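Glucose 1-dehydrogenase (Haloferax mediterranei, PDB 2VWP) oxidises D-glucose to D-glucono-1,5-lactone, and other aldoses such as D-xylose and D-galactose likewise, with zinc and NADP(+), which it prefers, or NAD(+). Local coordinates at residues 39-44 / 59-64; 177-182 / 246-251; 203-208 / 224-229. One frame throughout, in Å; residues are numbered along the deposited sequence.

Interaction 1: 39-44 / 59-64. With ZN (zinc ion), chain C.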
loop_
_atom_site.group_PDB
_atom_site.type_symbol
_atom_site.label_atom_id
_atom_site.label_comp_id
_atom_site.label_asym_id
_atom_site.label_seq_id
_atom_site.Cartn_x
_atom_site.Cartn_y
_atom_site.Cartn_z
ATOM N N GLY A 39 1.247 -6.523 25.432
ATOM C CA GLY A 39 2.050 -5.301 25.548
ATOM C C GLY A 39 1.277 -4.053 25.922
ATOM O O GLY A 39 1.752 -3.257 26.737
ATOM N N THR A 40 0.076 -3.881 25.364
ATOM C CA THR A 40 -0.757 -2.721 25.705
ATOM C C THR A 40 -1.135 -2.681 27.174
ATOM O O THR A 40 -1.293 -1.600 27.735
ATOM C CB THR A 40 -2.075 -2.589 24.859
ATOM O OG1 THR A 40 -3.030 -3.560 25.297
ATOM C CG2 THR A 40 -1.806 -2.739 23.369
ATOM N N ASP A 41 -1.309 -3.853 27.787
ATOM C CA ASP A 41 -1.590 -3.929 29.217
ATOM C C ASP A 41 -0.382 -3.440 29.993
ATOM O O ASP A 41 -0.527 -2.717 30.971
ATOM C CB ASP A 41 -1.956 -5.352 29.641
ATOM C CG ASP A 41 -3.240 -5.828 28.998
ATOM O OD1 ASP A 41 -4.299 -5.218 29.289
ATOM O OD2 ASP A 41 -3.173 -6.783 28.190
ATOM N N HIS A 42 0.797 -3.849 29.546
ATOM C CA HIS A 42 2.052 -3.407 30.134
ATOM C C HIS A 42 2.244 -1.883 30.005
ATOM O O HIS A 42 2.656 -1.231 30.967
ATOM C CB HIS A 42 3.217 -4.184 29.528
ATOM C CG HIS A 42 3.262 -5.628 29.934
ATOM N ND1 HIS A 42 3.433 -6.031 31.242
ATOM C CD2 HIS A 42 3.199 -6.765 29.197
ATOM C CE1 HIS A 42 3.458 -7.351 31.298
ATOM N NE2 HIS A 42 3.318 -7.822 30.071
ATOM N N GLU A 43 1.910 -1.326 28.838
ATOM C CA GLU A 43 1.927 0.125 28.601
ATOM C C GLU A 43 0.987 0.919 29.530
ATOM O O GLU A 43 1.342 2.021 29.976
ATOM C CB GLU A 43 1.567 0.454 27.147
ATOM C CG GLU A 43 2.524 -0.063 26.080
ATOM C CD GLU A 43 1.851 -0.153 24.713
ATOM O OE1 GLU A 43 0.989 0.713 24.425
ATOM O OE2 GLU A 43 2.169 -1.091 23.937
ATOM N N VAL A 44 -0.207 0.381 29.804
ATOM C CA VAL A 44 -1.110 0.993 30.800
ATOM C C VAL A 44 -0.472 0.994 32.191
ATOM O O VAL A 44 -0.430 2.026 32.864
ATOM C CB VAL A 44 -2.496 0.307 30.853
ATOM C CG1 VAL A 44 -3.325 0.829 32.034
ATOM C CG2 VAL A 44 -3.240 0.506 29.546
ATOM N N LEU A 59 -8.656 1.780 35.524
ATOM C CA LEU A 59 -8.980 1.114 34.273
ATOM C C LEU A 59 -8.842 -0.387 34.491
ATOM O O LEU A 59 -7.771 -0.859 34.858
ATOM C CB LEU A 59 -8.037 1.574 33.147
ATOM C CG LEU A 59 -8.160 0.872 31.780
ATOM C CD1 LEU A 59 -9.525 1.154 31.174
ATOM C CD2 LEU A 59 -7.033 1.276 30.814
ATOM N N VAL A 60 -9.931 -1.130 34.287
ATOM C CA VAL A 60 -9.858 -2.591 34.212
ATOM C C VAL A 60 -9.088 -2.988 32.945
ATOM O O VAL A 60 -9.402 -2.535 31.828
ATOM C CB VAL A 60 -11.252 -3.274 34.242
ATOM C CG1 VAL A 60 -11.112 -4.787 34.069
ATOM C CG2 VAL A 60 -11.965 -2.979 35.556
ATOM N N LEU A 61 -8.080 -3.823 33.148
ATOM C CA LEU A 61 -7.151 -4.224 32.095
ATOM C C LEU A 61 -7.696 -5.365 31.208
ATOM O O LEU A 61 -8.756 -5.938 31.490
ATOM C CB LEU A 61 -5.821 -4.630 32.730
ATOM C CG LEU A 61 -5.052 -3.560 33.529
ATOM C CD1 LEU A 61 -3.844 -4.185 34.250
ATOM C CD2 LEU A 61 -4.611 -2.435 32.618
ATOM N N GLY A 62 -6.973 -5.667 30.129
ATOM C CA GLY A 62 -7.239 -6.851 29.321
ATOM C C GLY A 62 -8.198 -6.614 28.163
ATOM O O GLY A 62 -9.324 -6.170 28.359
ATOM N N HIS A 63 -7.764 -6.935 26.953
ATOM C CA HIS A 63 -8.649 -6.805 25.783
ATOM C C HIS A 63 -8.792 -8.100 24.957
ATOM O O HIS A 63 -9.476 -8.108 23.913
ATOM C CB HIS A 63 -8.173 -5.644 24.893
ATOM C CG HIS A 63 -6.853 -5.895 24.229
ATOM N ND1 HIS A 63 -5.651 -5.539 24.802
ATOM C CD2 HIS A 63 -6.545 -6.472 23.043
ATOM C CE1 HIS A 63 -4.660 -5.886 24.000
ATOM N NE2 HIS A 63 -5.177 -6.442 22.920
ATOM N N GLU A 64 -8.151 -9.181 25.417
ATOM C CA GLU A 64 -8.105 -10.472 24.693
ATOM C C GLU A 64 -8.861 -11.508 25.508
ATOM O O GLU A 64 -8.279 -12.232 26.307
ATOM C CB GLU A 64 -6.651 -10.923 24.499
ATOM C CG GLU A 64 -5.773 -9.849 23.857
ATOM C CD GLU A 64 -4.347 -10.273 23.656
ATOM O OE1 GLU A 64 -3.840 -11.132 24.419
ATOM O OE2 GLU A 64 -3.703 -9.717 22.740
HETATM ZN ZN ZN C . -4.504 -8.057 21.405
HETATM O O HOH W 1 -5.375 -4.204 27.186
HETATM O O HOH W 2 -5.162 -8.112 26.873
HETATM O O HOH W 3 -3.164 -7.670 19.744
#
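At the catalytic zinc site, Asp41 of helix 39-46 reaches the loop that carries the metal ligand His63, and Thr40, which binds substrate, reaches the same histidine with OG1. The carboxylate of Asp41 takes the backbone N-H of Gly62 on OD1, 2.8 Å from Gly62 N, on the syn side but 29° out of the carboxylate plane. CG sits beside the backbone N of Asp41 (chi1 -64°), which turns the carboxylate to the loop, and a short acidic side chain suits a place where several donors converge. One water gives a proton to Asp41 OD1 and accepts from both Thr40 OG1 and His63 ND1; a second joins Asp41 OD2 to His63 N. As befits the zinc-containing alcohol dehydrogenase family, His63 binds the zinc through NE2, 2.3 Å away, while ND1 on the other side of the ring donates to the first water; Glu64 OE2, a water and Glu150 complete the ligands. Thr40 OG1 lies 3.1 Å from His63 CE1, the two side chains crossing at about a right angle. Glu64 CG rests on one face of the imidazole, toward its rim. Farther along the helix the contact turns apolar: Val44 CG1 packs 3.6 Å from Leu61 CD2 and also meets Leu59 CD2, and strand 2-7 adds Val6.

Interaction 2: 177-182 / 246-251; sequences FVLGNG and IYEATG. With NDP (NADPH dihydro-nicotinamide-adenine-dinucleotide phosphate), chain B.
Leu179 meets Ile246 and Thr250 where two neighbouring parallel strands of the Rossmann fold, 175-179 and 243-248, run out toward NADPH. Leu179 CB lies 3.9 Å from Thr250 CG2, and Leu179 CG 3.8 Å from Ile246 CG2. There the chain forks: CD1 touches that same methyl and the CB of Glu248, while Leu179 CD2 sits 3.4 Å above the plane of the Phe177 ring, over its centre. A branched leucine suits this place because its two methyls serve different neighbours, one across the strands and one along its own. The backbones are joined by bonds from Tyr247 N to Phe177 O, Leu179 N to Tyr247 O, and Ala249 N to Leu179 O.

Past the strand ends, Gly180 and Gly182 belong to a GxGxxG sequence consistent with the dinucleotide-binding turn. A side chain on Gly180 would run into Ala249 O, and one on Gly182 into the NADPH phosphate oxygen O1N. The bend of Glu248 at chi2 (-83°) turns its carboxylate back to the loop, where OE2 accepts from Thr250 N, from above the carboxylate plane, and from Gly251 N, 2.8 Å from Glu248 OE2 and nearly along the C-O axis; OE1 accepts from Gly273 N. A leucine in place of Glu248 would probably leave the backbone N-H groups of Thr250 and Gly251 without their shared acceptor and free the turn beside the cofactor to shift. Asn181 OD1 accepts a hydrogen bond from the ribose hydroxyl O3B of NADPH at 2.8 Å.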
loop_
_atom_site.group_PDB
_atom_site.type_symbol
_atom_site.label_atom_id
_atom_site.label_comp_id
_atom_site.label_asym_id
_atom_site.label_seq_id
_atom_site.Cartn_x
_atom_site.Cartn_y
_atom_site.Cartn_z
ATOM N N PHE A 177 8.545 -12.862 5.603
ATOM C CA PHE A 177 9.489 -12.441 6.620
ATOM C C PHE A 177 8.719 -11.689 7.708
ATOM O O PHE A 177 8.178 -10.602 7.468
ATOM C CB PHE A 177 10.541 -11.551 5.935
ATOM C CG PHE A 177 11.703 -11.125 6.815
ATOM C CD1 PHE A 177 12.042 -11.819 7.990
ATOM C CD2 PHE A 177 12.502 -10.050 6.417
ATOM C CE1 PHE A 177 13.132 -11.432 8.769
ATOM C CE2 PHE A 177 13.604 -9.635 7.206
ATOM C CZ PHE A 177 13.918 -10.338 8.374
ATOM N N VAL A 178 8.636 -12.283 8.896
ATOM C CA VAL A 178 8.039 -11.604 10.049
ATOM C C VAL A 178 9.119 -10.861 10.831
ATOM O O VAL A 178 10.107 -11.445 11.261
ATOM C CB VAL A 178 7.310 -12.576 11.012
ATOM C CG1 VAL A 178 6.762 -11.806 12.232
ATOM C CG2 VAL A 178 6.185 -13.325 10.298
ATOM N N LEU A 179 8.920 -9.568 11.041
ATOM C CA LEU A 179 9.837 -8.813 11.845
ATOM C C LEU A 179 9.272 -8.782 13.249
ATOM O O LEU A 179 8.215 -8.193 13.480
ATOM C CB LEU A 179 10.013 -7.391 11.287
ATOM C CG LEU A 179 10.147 -7.216 9.779
ATOM C CD1 LEU A 179 10.389 -5.747 9.425
ATOM C CD2 LEU A 179 11.262 -8.070 9.233
ATOM N N GLY A 180 9.955 -9.429 14.198
ATOM C CA GLY A 180 9.438 -9.456 15.576
ATOM C C GLY A 180 9.134 -10.854 16.064
ATOM O O GLY A 180 8.504 -11.652 15.350
ATOM N N ASN A 181 9.552 -11.130 17.301
ATOM C CA ASN A 181 9.387 -12.443 17.931
ATOM C C ASN A 181 8.576 -12.341 19.226
ATOM O O ASN A 181 8.728 -13.154 20.135
ATOM C CB ASN A 181 10.761 -13.085 18.202
ATOM C CG ASN A 181 11.656 -12.207 19.099
ATOM O OD1 ASN A 181 11.647 -10.979 18.998
ATOM N ND2 ASN A 181 12.403 -12.843 19.995
ATOM N N GLY A 182 7.714 -11.328 19.307
ATOM C CA GLY A 182 6.715 -11.245 20.375
ATOM C C GLY A 182 5.590 -12.216 20.004
ATOM O O GLY A 182 5.664 -12.871 18.976
ATOM N N ILE A 246 6.403 -8.998 3.814
ATOM C CA ILE A 246 6.987 -8.616 5.086
ATOM C C ILE A 246 5.872 -8.183 6.028
ATOM O O ILE A 246 5.013 -7.372 5.672
ATOM C CB ILE A 246 8.041 -7.480 4.960
ATOM C CG1 ILE A 246 9.292 -7.968 4.207
ATOM C CG2 ILE A 246 8.447 -6.983 6.341
ATOM C CD1 ILE A 246 10.308 -6.862 3.897
ATOM N N TYR A 247 5.877 -8.760 7.226
ATOM C CA TYR A 247 4.933 -8.388 8.265
ATOM C C TYR A 247 5.721 -7.792 9.402
ATOM O O TYR A 247 6.457 -8.503 10.085
ATOM C CB TYR A 247 4.181 -9.637 8.716
ATOM C CG TYR A 247 3.068 -9.427 9.717
ATOM C CD1 TYR A 247 3.347 -9.241 11.073
ATOM C CD2 TYR A 247 1.724 -9.486 9.321
ATOM C CE1 TYR A 247 2.324 -9.088 12.003
ATOM C CE2 TYR A 247 0.698 -9.350 10.258
ATOM C CZ TYR A 247 1.006 -9.148 11.584
ATOM O OH TYR A 247 -0.001 -9.014 12.515
ATOM N N GLU A 248 5.553 -6.486 9.615
ATOM C CA GLU A 248 6.288 -5.774 10.642
ATOM C C GLU A 248 5.553 -5.768 11.983
ATOM O O GLU A 248 4.432 -5.260 12.093
ATOM C CB GLU A 248 6.638 -4.357 10.168
ATOM C CG GLU A 248 7.373 -3.514 11.210
ATOM C CD GLU A 248 6.457 -2.865 12.201
ATOM O OE1 GLU A 248 5.426 -2.299 11.788
ATOM O OE2 GLU A 248 6.773 -2.877 13.407
ATOM N N ALA A 249 6.203 -6.337 13.002
ATOM C CA ALA A 249 5.655 -6.408 14.363
ATOM C C ALA A 249 6.750 -6.146 15.413
ATOM O O ALA A 249 6.829 -6.850 16.439
ATOM C CB ALA A 249 4.986 -7.778 14.602
ATOM N N THR A 250 7.599 -5.149 15.143
ATOM C CA THR A 250 8.665 -4.762 16.088
ATOM C C THR A 250 8.362 -3.437 16.764
ATOM O O THR A 250 8.773 -3.206 17.900
ATOM C CB THR A 250 10.064 -4.649 15.405
ATOM O OG1 THR A 250 9.991 -3.717 14.314
ATOM C CG2 THR A 250 10.554 -6.004 14.892
ATOM N N GLY A 251 7.652 -2.558 16.055
ATOM C CA GLY A 251 7.496 -1.178 16.489
ATOM C C GLY A 251 8.778 -0.358 16.335
ATOM O O GLY A 251 8.914 0.697 16.950
HETATM P PA NDP B . 6.551 -7.145 21.495
HETATM O O1A NDP B . 6.436 -8.186 22.548
HETATM O O2A NDP B . 7.263 -5.918 21.977
HETATM O O5B NDP B . 7.317 -7.755 20.225
HETATM C C5B NDP B . 8.266 -6.987 19.541
HETATM C C4B NDP B . 9.472 -7.875 19.340
HETATM O O4B NDP B . 10.291 -7.239 18.394
HETATM C C3B NDP B . 10.280 -8.067 20.626
HETATM O O3B NDP B . 10.378 -9.450 20.945
HETATM C C2B NDP B . 11.620 -7.419 20.313
HETATM O O2B NDP B . 12.729 -8.194 20.702
HETATM C C1B NDP B . 11.622 -7.363 18.793
HETATM N N9A NDP B . 12.419 -6.241 18.286
HETATM C C8A NDP B . 12.285 -4.892 18.542
HETATM N N7A NDP B . 13.259 -4.243 17.848
HETATM C C5A NDP B . 14.001 -5.170 17.176
HETATM C C6A NDP B . 15.106 -5.090 16.328
HETATM N N6A NDP B . 15.757 -3.933 16.138
HETATM N N1A NDP B . 15.621 -6.261 15.799
HETATM C C2A NDP B . 15.078 -7.492 16.091
HETATM N N3A NDP B . 13.992 -7.564 16.913
HETATM C C4A NDP B . 13.471 -6.429 17.446
HETATM O O3 NDP B . 5.046 -6.803 20.968
HETATM P PN NDP B . 3.992 -7.754 20.144
HETATM O O1N NDP B . 4.643 -8.830 19.359
HETATM O O2N NDP B . 2.864 -8.158 21.024
HETATM O O5D NDP B . 3.514 -6.582 19.126
HETATM C C5D NDP B . 4.413 -6.111 18.127
HETATM C C4D NDP B . 4.215 -4.639 17.736
HETATM O O4D NDP B . 2.949 -4.497 17.114
HETATM C C3D NDP B . 4.272 -3.633 18.891
HETATM O O3D NDP B . 4.858 -2.412 18.464
HETATM C C2D NDP B . 2.814 -3.367 19.198
HETATM O O2D NDP B . 2.601 -2.054 19.658
HETATM C C1D NDP B . 2.171 -3.555 17.828
HETATM N N1N NDP B . 0.793 -4.039 17.890
HETATM C C2N NDP B . -0.051 -3.524 16.953
HETATM C C3N NDP B . -1.338 -4.001 16.755
HETATM C C7N NDP B . -2.192 -3.356 15.685
HETATM O O7N NDP B . -3.556 -3.658 15.671
HETATM N N7N NDP B . -1.647 -2.528 14.777
HETATM C C4N NDP B . -1.878 -5.135 17.615
HETATM C C5N NDP B . -0.852 -5.632 18.611
HETATM C C6N NDP B . 0.424 -5.075 18.705
HETATM P P2B NDP B . 13.404 -8.085 22.161
HETATM O O1X NDP B . 12.417 -8.494 23.229
HETATM O O2X NDP B . 13.787 -6.649 22.450
HETATM O O3X NDP B . 14.581 -9.035 22.031
HETATM O O HOH W 4 6.211 -9.395 17.602
#

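Interaction 3: 203-208 / 224-229. With NDP (NADPH dihydro-nicotinamide-adenine-dinucleotide phosphate), chain B.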
loop_
_atom_site.group_PDB
_atom_site.type_symbol
_atom_site.label_atom_id
_atom_site.label_comp_id
_atom_site.label_asym_id
_atom_site.label_seq_id
_atom_site.Cartn_x
_atom_site.Cartn_y
_atom_site.Cartn_z
ATOM N N TYR A 203 10.813 -16.577 7.353
ATOM C CA TYR A 203 11.868 -15.972 8.155
ATOM C C TYR A 203 11.234 -15.153 9.266
ATOM O O TYR A 203 10.142 -14.610 9.097
ATOM C CB TYR A 203 12.754 -15.057 7.290
ATOM C CG TYR A 203 13.335 -15.716 6.067
ATOM C CD1 TYR A 203 12.565 -15.899 4.912
ATOM C CD2 TYR A 203 14.666 -16.154 6.056
ATOM C CE1 TYR A 203 13.098 -16.515 3.778
ATOM C CE2 TYR A 203 15.211 -16.767 4.923
ATOM C CZ TYR A 203 14.430 -16.942 3.795
ATOM O OH TYR A 203 14.965 -17.546 2.675
ATOM N N CYS A 204 11.914 -15.059 10.403
ATOM C CA CYS A 204 11.460 -14.235 11.510
ATOM C C CYS A 204 12.649 -13.554 12.160
ATOM O O CYS A 204 13.651 -14.217 12.516
ATOM C CB CYS A 204 10.667 -15.061 12.551
ATOM S SG CYS A 204 10.088 -14.118 13.994
ATOM N N LEU A 205 12.519 -12.237 12.329
ATOM C CA LEU A 205 13.567 -11.396 12.878
ATOM C C LEU A 205 13.431 -11.216 14.379
ATOM O O LEU A 205 12.345 -10.936 14.891
ATOM C CB LEU A 205 13.548 -10.014 12.185
ATOM C CG LEU A 205 14.710 -9.069 12.529
ATOM C CD1 LEU A 205 15.818 -9.271 11.514
ATOM C CD2 LEU A 205 14.262 -7.603 12.575
ATOM N N GLY A 206 14.544 -11.399 15.084
ATOM C CA GLY A 206 14.606 -11.165 16.513
ATOM C C GLY A 206 16.021 -10.727 16.856
ATOM O O GLY A 206 16.837 -10.472 15.956
ATOM N N ARG A 207 16.317 -10.640 18.147
ATOM C CA ARG A 207 17.670 -10.294 18.592
ATOM C C ARG A 207 18.020 -10.996 19.919
ATOM O O ARG A 207 18.504 -10.378 20.855
ATOM C CB ARG A 207 17.829 -8.775 18.684
ATOM C CG ARG A 207 16.773 -8.109 19.509
ATOM C CD ARG A 207 16.843 -6.616 19.384
ATOM N NE ARG A 207 15.825 -5.993 20.234
ATOM C CZ ARG A 207 15.606 -4.684 20.297
ATOM N NH1 ARG A 207 16.347 -3.860 19.565
ATOM N NH2 ARG A 207 14.660 -4.202 21.095
ATOM N N ARG A 208 17.767 -12.303 19.971
ATOM C CA ARG A 208 17.974 -13.081 21.191
ATOM C C ARG A 208 19.216 -13.929 21.053
ATOM O O ARG A 208 19.606 -14.295 19.941
ATOM C CB ARG A 208 16.771 -14.003 21.448
ATOM C CG ARG A 208 15.442 -13.260 21.543
ATOM C CD ARG A 208 15.366 -12.491 22.832
ATOM N NE ARG A 208 14.098 -11.793 23.001
ATOM C CZ ARG A 208 12.984 -12.327 23.508
ATOM N NH1 ARG A 208 12.934 -13.616 23.865
ATOM N NH2 ARG A 208 11.893 -11.566 23.624
ATOM N N THR A 224 13.477 -19.617 9.302
ATOM C CA THR A 224 14.833 -19.154 9.616
ATOM C C THR A 224 14.816 -18.016 10.612
ATOM O O THR A 224 14.127 -17.011 10.399
ATOM C CB THR A 224 15.557 -18.693 8.348
ATOM O OG1 THR A 224 15.621 -19.779 7.419
ATOM C CG2 THR A 224 16.968 -18.193 8.653
ATOM N N TYR A 225 15.555 -18.178 11.707
ATOM C CA TYR A 225 15.756 -17.107 12.673
ATOM C C TYR A 225 16.806 -16.133 12.138
ATOM O O TYR A 225 17.918 -16.538 11.785
ATOM C CB TYR A 225 16.166 -17.657 14.054
ATOM C CG TYR A 225 16.656 -16.595 15.030
ATOM C CD1 TYR A 225 15.826 -15.526 15.414
ATOM C CD2 TYR A 225 17.959 -16.647 15.557
ATOM C CE1 TYR A 225 16.273 -14.543 16.307
ATOM C CE2 TYR A 225 18.420 -15.665 16.440
ATOM C CZ TYR A 225 17.570 -14.622 16.818
ATOM O OH TYR A 225 18.010 -13.671 17.704
ATOM N N VAL A 226 16.425 -14.861 12.047
ATOM C CA VAL A 226 17.319 -13.808 11.587
ATOM C C VAL A 226 17.610 -12.893 12.765
ATOM O O VAL A 226 16.742 -12.133 13.211
ATOM C CB VAL A 226 16.758 -13.012 10.361
ATOM C CG1 VAL A 226 17.782 -11.970 9.875
ATOM C CG2 VAL A 226 16.424 -13.938 9.232
ATOM N N ASP A 227 18.825 -13.018 13.301
ATOM C CA ASP A 227 19.286 -12.192 14.403
ATOM C C ASP A 227 19.681 -10.857 13.807
ATOM O O ASP A 227 20.649 -10.772 13.039
ATOM C CB ASP A 227 20.490 -12.848 15.096
ATOM C CG ASP A 227 20.928 -12.112 16.360
ATOM O OD1 ASP A 227 20.612 -10.916 16.537
ATOM O OD2 ASP A 227 21.595 -12.745 17.202
ATOM N N SER A 228 18.925 -9.816 14.147
ATOM C CA SER A 228 19.148 -8.495 13.566
ATOM C C SER A 228 20.530 -7.907 13.910
ATOM O O SER A 228 21.038 -7.054 13.183
ATOM C CB SER A 228 18.034 -7.533 13.967
ATOM O OG SER A 228 18.089 -7.238 15.353
ATOM N N ARG A 229 21.124 -8.352 15.018
ATOM C CA ARG A 229 22.482 -7.933 15.371
ATOM C C ARG A 229 23.517 -8.469 14.359
ATOM O O ARG A 229 24.597 -7.884 14.197
ATOM C CB ARG A 229 22.828 -8.342 16.808
ATOM C CG ARG A 229 21.962 -7.664 17.865
ATOM C CD ARG A 229 22.008 -8.397 19.215
ATOM N NE ARG A 229 21.751 -9.835 19.084
ATOM C CZ ARG A 229 21.850 -10.723 20.074
ATOM N NH1 ARG A 229 22.198 -10.340 21.300
ATOM N NH2 ARG A 229 21.598 -12.009 19.832
HETATM P PA NDP B . 6.551 -7.145 21.495
HETATM O O1A NDP B . 6.436 -8.186 22.548
HETATM O O2A NDP B . 7.263 -5.918 21.977
HETATM O O5B NDP B . 7.317 -7.755 20.225
HETATM C C5B NDP B . 8.266 -6.987 19.541
HETATM C C4B NDP B . 9.472 -7.875 19.340
HETATM O O4B NDP B . 10.291 -7.239 18.394
HETATM C C3B NDP B . 10.280 -8.067 20.626
HETATM O O3B NDP B . 10.378 -9.450 20.945
HETATM C C2B NDP B . 11.620 -7.419 20.313
HETATM O O2B NDP B . 12.729 -8.194 20.702
HETATM C C1B NDP B . 11.622 -7.363 18.793
HETATM N N9A NDP B . 12.419 -6.241 18.286
HETATM C C8A NDP B . 12.285 -4.892 18.542
HETATM N N7A NDP B . 13.259 -4.243 17.848
HETATM C C5A NDP B . 14.001 -5.170 17.176
HETATM C C6A NDP B . 15.106 -5.090 16.328
HETATM N N6A NDP B . 15.757 -3.933 16.138
HETATM N N1A NDP B . 15.621 -6.261 15.799
HETATM C C2A NDP B . 15.078 -7.492 16.091
HETATM N N3A NDP B . 13.992 -7.564 16.913
HETATM C C4A NDP B . 13.471 -6.429 17.446
HETATM O O3 NDP B . 5.046 -6.803 20.968
HETATM P PN NDP B . 3.992 -7.754 20.144
HETATM O O1N NDP B . 4.643 -8.830 19.359
HETATM O O2N NDP B . 2.864 -8.158 21.024
HETATM O O5D NDP B . 3.514 -6.582 19.126
HETATM C C5D NDP B . 4.413 -6.111 18.127
HETATM C C4D NDP B . 4.215 -4.639 17.736
HETATM O O4D NDP B . 2.949 -4.497 17.114
HETATM C C3D NDP B . 4.272 -3.633 18.891
HETATM O O3D NDP B . 4.858 -2.412 18.464
HETATM C C2D NDP B . 2.814 -3.367 19.198
HETATM O O2D NDP B . 2.601 -2.054 19.658
HETATM C C1D NDP B . 2.171 -3.555 17.828
HETATM N N1N NDP B . 0.793 -4.039 17.890
HETATM C C2N NDP B . -0.051 -3.524 16.953
HETATM C C3N NDP B . -1.338 -4.001 16.755
HETATM C C7N NDP B . -2.192 -3.356 15.685
HETATM O O7N NDP B . -3.556 -3.658 15.671
HETATM N N7N NDP B . -1.647 -2.528 14.777
HETATM C C4N NDP B . -1.878 -5.135 17.615
HETATM C C5N NDP B . -0.852 -5.632 18.611
HETATM C C6N NDP B . 0.424 -5.075 18.705
HETATM P P2B NDP B . 13.404 -8.085 22.161
HETATM O O1X NDP B . 12.417 -8.494 23.229
HETATM O O2X NDP B . 13.787 -6.649 22.450
HETATM O O3X NDP B . 14.581 -9.035 22.031
#
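With CG anti to the backbone N (chi1 169°), Tyr225 stretches past Gly206, whose CA lies at the edge of its ring, and brings OH to Arg208 N, from which it accepts at 2.7 Å. Gly206 suits that spot because a CB would press on the ring. Arg207, extended from CG to NE, runs across the adenine, one guanidinium face over N7A of NADPH, and gives NE and NH2 to the 2'-phosphate oxygen O2X. Arg208, folded at chi2 (-72°), is used edge-on: NE bonds O3X and NH2 bonds O1X, while NH1 makes a salt bridge with Asp212. Two arginines suit this phosphate, consistent with the preference for NADP(+). From the loop just past strand 224-227, Ser228 OG donates to adenine N1A at 2.7 Å.

Asp227 forms an Asx turn through OD1 to Arg229 N and holds the Arg229 guanidinium side-on, NE to OD1 and NH2 to OD2; one face of it lies over Arg207 O.

Parallel pairing runs from Cys204 N to Thr224 O, Val226 N to Cys204 O, Gly206 N to Val226 O and Ser228 N to Gly206 O. Beside it Tyr203 CD2 packs 3.5 Å from Thr224 CB, and Leu205 CD1 3.7 Å from Val226 CG1. The strands close a beta-alpha-beta unit, in which helix 213-220 packs on Cys204 and Tyr225; strand 224-227 lies at the outer end of the parallel sheet, while strand 175-179 flanks 201-206 on its inner side.

How the interactions relate
From the N terminus, interaction 1 comes first: within the GroES-like range, residues 59-64 return to helix 39-46 after 14 intervening residues, and this loop is closed before interaction 2 opens. Residues 177-182 then open interaction 2, which closes only when the chain comes back at 246-251. Inside that long loop, 203-208 and 224-229 form interaction 3, so it nests within interaction 2 and none cross. Strands 175-179 and 201-206 are sheet neighbours, joined by Val178 and Leu205, and both interactions touch NADPH. Interaction 1 stands apart, its nearest atoms about 9 Å from interaction 2, on the zinc side of the cofactor.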